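Local coordinates for protein TRAP dicarboxylate transporter, DctP subunit (Anaerococcus prevoti, PDB 4N91) that binds D-glucuronate, in both its alpha and beta forms, and probably serves as the extracytoplasmic solute-binding component of a TRAP transport system, at residues L220-Y234 against A284-P298. Numbering follows the deposited sequence. Where two conformers were deposited one is given.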
loop_
_atom_site.group_PDB
_atom_site.type_symbol
_atom_site.label_atom_id
_atom_site.label_comp_id
_atom_site.label_asym_id
_atom_site.label_seq_id
_atom_site.Cartn_x
_atom_site.Cartn_y
_atom_site.Cartn_z
ATOM N N LEU A 220 -12.837 5.013 -3.145
ATOM C CA LEU A 220 -14.118 5.409 -3.696
ATOM C C LEU A 220 -14.657 6.657 -3.012
ATOM O O LEU A 220 -15.316 7.472 -3.631
ATOM C CB LEU A 220 -15.157 4.303 -3.505
ATOM C CG LEU A 220 -14.874 2.976 -4.210
ATOM C CD1 LEU A 220 -15.862 1.905 -3.780
ATOM C CD2 LEU A 220 -14.926 3.185 -5.716
ATOM N N THR A 221 -14.387 6.761 -1.716
ATOM C CA THR A 221 -15.057 7.748 -0.870
ATOM C C THR A 221 -14.083 8.862 -0.515
ATOM O O THR A 221 -14.287 10.012 -0.913
ATOM C CB THR A 221 -15.672 7.072 0.375
ATOM O OG1 THR A 221 -14.649 6.332 1.074
ATOM C CG2 THR A 221 -16.805 6.137 -0.028
ATOM N N ASP A 222 -12.989 8.511 0.156
ATOM C CA ASP A 222 -12.031 9.499 0.603
ATOM C C ASP A 222 -11.411 10.247 -0.578
ATOM O O ASP A 222 -11.122 11.453 -0.498
ATOM C CB ASP A 222 -10.945 8.826 1.448
ATOM C CG ASP A 222 -10.384 9.750 2.500
ATOM O OD1 ASP A 222 -11.177 10.513 3.110
ATOM O OD2 ASP A 222 -9.160 9.725 2.707
ATOM N N ASN A 223 -11.206 9.539 -1.695
ATOM C CA ASN A 223 -10.575 10.122 -2.870
ATOM C C ASN A 223 -11.562 10.385 -4.000
ATOM O O ASN A 223 -11.176 10.861 -5.056
ATOM C CB ASN A 223 -9.424 9.247 -3.344
ATOM C CG ASN A 223 -8.499 8.882 -2.202
ATOM O OD1 ASN A 223 -8.672 7.849 -1.553
ATOM N ND2 ASN A 223 -7.589 9.792 -1.872
ATOM N N GLY A 224 -12.838 10.090 -3.744
ATOM C CA GLY A 224 -13.910 10.445 -4.646
ATOM C C GLY A 224 -14.062 9.601 -5.902
ATOM O O GLY A 224 -14.842 9.955 -6.782
ATOM N N HIS A 225 -13.353 8.474 -6.011
ATOM C CA HIS A 225 -13.431 7.724 -7.256
ATOM C C HIS A 225 -14.817 7.134 -7.508
ATOM O O HIS A 225 -15.171 6.820 -8.644
ATOM C CB HIS A 225 -12.402 6.602 -7.296
ATOM C CG HIS A 225 -10.995 7.076 -7.180
ATOM N ND1 HIS A 225 -9.926 6.213 -7.127
ATOM C CD2 HIS A 225 -10.474 8.323 -7.069
ATOM C CE1 HIS A 225 -8.808 6.899 -6.989
ATOM N NE2 HIS A 225 -9.111 8.181 -6.954
ATOM N N GLY A 226 -15.587 6.969 -6.445
ATOM C CA GLY A 226 -16.950 6.478 -6.563
ATOM C C GLY A 226 -17.919 7.481 -7.142
ATOM O O GLY A 226 -19.073 7.137 -7.456
ATOM N N GLU A 227 -17.463 8.714 -7.336
ATOM C CA GLU A 227 -18.283 9.712 -8.031
ATOM C C GLU A 227 -18.373 9.355 -9.511
ATOM O O GLU A 227 -19.382 9.633 -10.166
ATOM C CB GLU A 227 -17.692 11.120 -7.874
ATOM C CG GLU A 227 -17.731 11.661 -6.481
ATOM C CD GLU A 227 -17.115 13.051 -6.385
ATOM O OE1 GLU A 227 -16.869 13.671 -7.449
ATOM O OE2 GLU A 227 -16.879 13.517 -5.248
ATOM N N VAL A 228 -17.304 8.758 -10.045
ATOM C CA VAL A 228 -17.233 8.389 -11.436
ATOM C C VAL A 228 -17.461 6.894 -11.634
ATOM O O VAL A 228 -18.167 6.490 -12.550
ATOM C CB VAL A 228 -15.857 8.731 -12.025
ATOM C CG1 VAL A 228 -15.730 8.168 -13.446
ATOM C CG2 VAL A 228 -15.610 10.236 -11.982
ATOM N N CYS A 229 -16.862 6.068 -10.767
ATOM C CA CYS A 229 -16.930 4.615 -10.921
ATOM C C CYS A 229 -17.911 3.979 -9.986
ATOM O O CYS A 229 -17.710 3.988 -8.768
ATOM C CB CYS A 229 -15.576 3.948 -10.681
ATOM S SG CYS A 229 -14.345 4.430 -11.925
ATOM N N LYS A 230 -18.987 3.414 -10.536
ATOM C CA LYS A 230 -20.013 2.850 -9.684
ATOM C C LYS A 230 -20.061 1.329 -9.684
ATOM O O LYS A 230 -20.988 0.757 -9.123
ATOM C CB LYS A 230 -21.403 3.365 -10.072
ATOM C CG LYS A 230 -21.540 4.865 -10.262
ATOM C CD LYS A 230 -21.571 5.592 -8.947
ATOM C CE LYS A 230 -22.017 7.048 -9.182
ATOM N NZ LYS A 230 -21.639 7.883 -8.047
ATOM N N TYR A 231 -19.116 0.680 -10.365
ATOM C CA TYR A 231 -19.038 -0.781 -10.333
ATOM C C TYR A 231 -17.748 -1.191 -9.624
ATOM O O TYR A 231 -16.656 -0.996 -10.157
ATOM C CB TYR A 231 -19.043 -1.381 -11.733
ATOM C CG TYR A 231 -20.269 -1.049 -12.554
ATOM C CD1 TYR A 231 -21.499 -1.645 -12.288
ATOM C CD2 TYR A 231 -20.197 -0.157 -13.600
ATOM C CE1 TYR A 231 -22.607 -1.339 -13.047
ATOM C CE2 TYR A 231 -21.316 0.162 -14.356
ATOM C CZ TYR A 231 -22.511 -0.419 -14.067
ATOM O OH TYR A 231 -23.609 -0.122 -14.867
ATOM N N TYR A 232 -17.885 -1.762 -8.437
ATOM C CA TYR A 232 -16.734 -2.207 -7.664
ATOM C C TYR A 232 -16.851 -3.702 -7.494
ATOM O O TYR A 232 -17.788 -4.186 -6.861
ATOM C CB TYR A 232 -16.662 -1.496 -6.319
ATOM C CG TYR A 232 -15.406 -1.790 -5.499
ATOM C CD1 TYR A 232 -15.285 -2.947 -4.765
ATOM C CD2 TYR A 232 -14.363 -0.885 -5.443
ATOM C CE1 TYR A 232 -14.160 -3.213 -4.000
ATOM C CE2 TYR A 232 -13.211 -1.156 -4.693
ATOM C CZ TYR A 232 -13.135 -2.331 -3.963
ATOM O OH TYR A 232 -12.030 -2.610 -3.221
ATOM N N SER A 233 -15.894 -4.425 -8.064
ATOM C CA SER A 233 -15.961 -5.872 -8.180
ATOM C C SER A 233 -14.857 -6.569 -7.360
ATOM O O SER A 233 -13.686 -6.454 -7.680
ATOM C CB SER A 233 -15.850 -6.264 -9.652
ATOM O OG SER A 233 -15.888 -7.675 -9.815
ATOM N N TYR A 234 -15.256 -7.303 -6.326
ATOM C CA TYR A 234 -14.342 -7.851 -5.344
ATOM C C TYR A 234 -13.542 -9.054 -5.833
ATOM O O TYR A 234 -13.709 -10.180 -5.332
ATOM C CB TYR A 234 -15.120 -8.224 -4.089
ATOM C CG TYR A 234 -15.428 -7.092 -3.115
ATOM C CD1 TYR A 234 -14.441 -6.595 -2.276
ATOM C CD2 TYR A 234 -16.697 -6.558 -2.991
ATOM C CE1 TYR A 234 -14.698 -5.606 -1.373
ATOM C CE2 TYR A 234 -16.961 -5.540 -2.082
ATOM C CZ TYR A 234 -15.949 -5.088 -1.262
ATOM O OH TYR A 234 -16.202 -4.122 -0.334
ATOM N N ALA A 284 -16.472 3.443 4.796
ATOM C CA ALA A 284 -16.295 3.670 3.367
ATOM C C ALA A 284 -17.276 2.811 2.575
ATOM O O ALA A 284 -17.899 3.274 1.605
ATOM C CB ALA A 284 -14.879 3.377 2.956
ATOM N N LYS A 285 -17.448 1.571 2.988
ATOM C CA LYS A 285 -18.367 0.695 2.263
ATOM C C LYS A 285 -19.781 1.280 2.300
ATOM O O LYS A 285 -20.487 1.254 1.300
ATOM C CB LYS A 285 -18.383 -0.711 2.846
ATOM C CG LYS A 285 -17.094 -1.489 2.660
ATOM C CD LYS A 285 -17.235 -2.849 3.319
ATOM C CE LYS A 285 -15.907 -3.446 3.666
ATOM N NZ LYS A 285 -16.110 -4.722 4.402
ATOM N N GLU A 286 -20.183 1.811 3.453
ATOM C CA GLU A 286 -21.528 2.350 3.615
ATOM C C GLU A 286 -21.709 3.625 2.789
ATOM O O GLU A 286 -22.722 3.803 2.090
ATOM C CB GLU A 286 -21.809 2.604 5.097
ATOM C CG GLU A 286 -22.989 3.545 5.369
ATOM C CD GLU A 286 -24.317 2.977 4.908
ATOM O OE1 GLU A 286 -24.378 1.759 4.626
ATOM O OE2 GLU A 286 -25.303 3.749 4.826
ATOM N N LYS A 287 -20.731 4.515 2.860
ATOM C CA LYS A 287 -20.783 5.765 2.127
ATOM C C LYS A 287 -20.775 5.500 0.609
ATOM O O LYS A 287 -21.509 6.143 -0.145
ATOM C CB LYS A 287 -19.627 6.667 2.553
ATOM C CG LYS A 287 -19.427 7.910 1.701
ATOM C CD LYS A 287 -20.369 9.048 2.070
ATOM C CE LYS A 287 -20.244 10.208 1.073
ATOM N NZ LYS A 287 -18.822 10.497 0.693
ATOM N N ALA A 288 -19.975 4.530 0.168
ATOM C CA ALA A 288 -19.969 4.146 -1.253
ATOM C C ALA A 288 -21.360 3.678 -1.697
ATOM O O ALA A 288 -21.869 4.082 -2.748
ATOM C CB ALA A 288 -18.935 3.063 -1.507
ATOM N N SER A 289 -21.994 2.844 -0.885
ATOM C CA SER A 289 -23.353 2.418 -1.192
ATOM C C SER A 289 -24.275 3.626 -1.343
ATOM O O SER A 289 -25.053 3.716 -2.287
ATOM C CB SER A 289 -23.871 1.487 -0.106
ATOM O OG SER A 289 -23.223 0.233 -0.185
ATOM N N GLU A 290 -24.158 4.580 -0.429
ATOM C CA GLU A 290 -25.014 5.748 -0.451
ATOM C C GLU A 290 -24.750 6.621 -1.676
ATOM O O GLU A 290 -25.663 7.285 -2.160
ATOM C CB GLU A 290 -24.829 6.566 0.829
ATOM C CG GLU A 290 -25.281 5.849 2.084
ATOM C CD GLU A 290 -24.972 6.643 3.348
ATOM O OE1 GLU A 290 -24.170 7.599 3.280
ATOM O OE2 GLU A 290 -25.528 6.308 4.409
HETATM N N MSE A 291 -23.514 6.593 -2.179
HETATM C CA MSE A 291 -23.105 7.330 -3.370
HETATM C C MSE A 291 -23.589 6.651 -4.658
HETATM O O MSE A 291 -23.424 7.192 -5.748
HETATM C CB MSE A 291 -21.577 7.421 -3.444
HETATM C CG MSE A 291 -20.938 8.368 -2.491
HETATM SE SE MSE A 291 -19.000 8.077 -2.606
HETATM C CE MSE A 291 -18.746 8.631 -4.426
ATOM N N GLY A 292 -24.129 5.446 -4.551
ATOM C CA GLY A 292 -24.602 4.737 -5.726
ATOM C C GLY A 292 -23.662 3.665 -6.245
ATOM O O GLY A 292 -23.878 3.105 -7.318
ATOM N N VAL A 293 -22.605 3.355 -5.501
ATOM C CA VAL A 293 -21.721 2.299 -5.963
ATOM C C VAL A 293 -22.391 0.953 -5.778
ATOM O O VAL A 293 -22.973 0.651 -4.729
ATOM C CB VAL A 293 -20.363 2.328 -5.228
ATOM C CG1 VAL A 293 -19.494 1.133 -5.619
ATOM C CG2 VAL A 293 -19.649 3.634 -5.488
ATOM N N GLU A 294 -22.297 0.139 -6.811
ATOM C CA GLU A 294 -22.736 -1.235 -6.754
ATOM C C GLU A 294 -21.570 -2.170 -6.534
ATOM O O GLU A 294 -20.579 -2.161 -7.282
ATOM C CB GLU A 294 -23.490 -1.601 -8.028
ATOM C CG GLU A 294 -23.907 -3.079 -8.082
ATOM C CD GLU A 294 -24.601 -3.425 -9.367
ATOM O OE1 GLU A 294 -24.994 -2.485 -10.085
ATOM O OE2 GLU A 294 -24.762 -4.631 -9.657
ATOM N N PHE A 295 -21.663 -2.976 -5.485
ATOM C CA PHE A 295 -20.633 -3.949 -5.197
ATOM C C PHE A 295 -20.983 -5.277 -5.861
ATOM O O PHE A 295 -22.117 -5.746 -5.796
ATOM C CB PHE A 295 -20.432 -4.086 -3.681
ATOM C CG PHE A 295 -19.833 -2.866 -3.052
ATOM C CD1 PHE A 295 -18.480 -2.631 -3.159
ATOM C CD2 PHE A 295 -20.610 -1.957 -2.365
ATOM C CE1 PHE A 295 -17.903 -1.523 -2.603
ATOM C CE2 PHE A 295 -20.049 -0.820 -1.818
ATOM C CZ PHE A 295 -18.680 -0.600 -1.931
ATOM N N ILE A 296 -20.007 -5.827 -6.559
ATOM C CA ILE A 296 -20.114 -7.113 -7.225
ATOM C C ILE A 296 -19.159 -8.113 -6.578
ATOM O O ILE A 296 -18.072 -7.733 -6.122
ATOM C CB ILE A 296 -19.784 -6.952 -8.724
ATOM C CG1 ILE A 296 -20.781 -5.977 -9.365
ATOM C CG2 ILE A 296 -19.804 -8.298 -9.423
ATOM C CD1 ILE A 296 -20.371 -5.534 -10.747
ATOM N N TYR A 297 -19.592 -9.383 -6.508
ATOM C CA TYR A 297 -18.814 -10.447 -5.869
ATOM C C TYR A 297 -18.525 -11.536 -6.875
ATOM O O TYR A 297 -19.217 -12.564 -6.909
ATOM C CB TYR A 297 -19.583 -10.990 -4.648
ATOM C CG TYR A 297 -19.926 -9.879 -3.690
ATOM C CD1 TYR A 297 -19.043 -9.500 -2.704
ATOM C CD2 TYR A 297 -21.106 -9.162 -3.821
ATOM C CE1 TYR A 297 -19.344 -8.453 -1.842
ATOM C CE2 TYR A 297 -21.410 -8.112 -2.962
ATOM C CZ TYR A 297 -20.509 -7.765 -1.981
ATOM O OH TYR A 297 -20.800 -6.715 -1.132
ATOM N N PRO A 298 -17.510 -11.320 -7.722
ATOM C CA PRO A 298 -17.251 -12.244 -8.818
ATOM C C PRO A 298 -16.572 -13.521 -8.342
ATOM O O PRO A 298 -15.975 -13.567 -7.267
ATOM C CB PRO A 298 -16.292 -11.451 -9.706
ATOM C CG PRO A 298 -15.527 -10.586 -8.729
ATOM C CD PRO A 298 -16.567 -10.180 -7.719
HETATM O O HOH W 1 -15.745 -12.035 -4.962
#
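Lys230 sets CG opposite its carbonyl carbon and then bends at chi2 (-76°), which folds the chain over Gly292 and carries NZ to Met291 O at 3.0 Å. NZ of Lys230 also donates to Gly226 O at 2.7 Å, in that carbonyl's plane, so one charge ties the 226-230 turn to the end of helix 256-290, which Gly292 closes in a Schellman motif. A methionine in place of Lys230 would probably leave both carbonyls without this donor and remove the side-chain bridge between the two turns. Beyond it, strand 294-296 runs parallel to 231-238 as an edge strand of the four-stranded sheet in one lobe of this periplasmic-binding-protein fold. Four backbone bonds give the evidence, from Glu294 N to Lys230 O (2.7 Å) through to Tyr234 N to Ile296 O (2.9 Å). On the face that carries Tyr232 and Phe295, Tyr232 CD1 comes to the edge of the Phe295 ring, 3.6 Å from its CD1, the planes 68° apart. Tyr234 and Tyr297 lie side by side, planes 13° apart but slid so that they barely overlap, with CD2 of Tyr234 3.5 Å from CE1 of Tyr297. Tyr232 OH bonds to the backbone O of Asn215, a glucuronate-binding residue, and Tyr234 OH to Glu217.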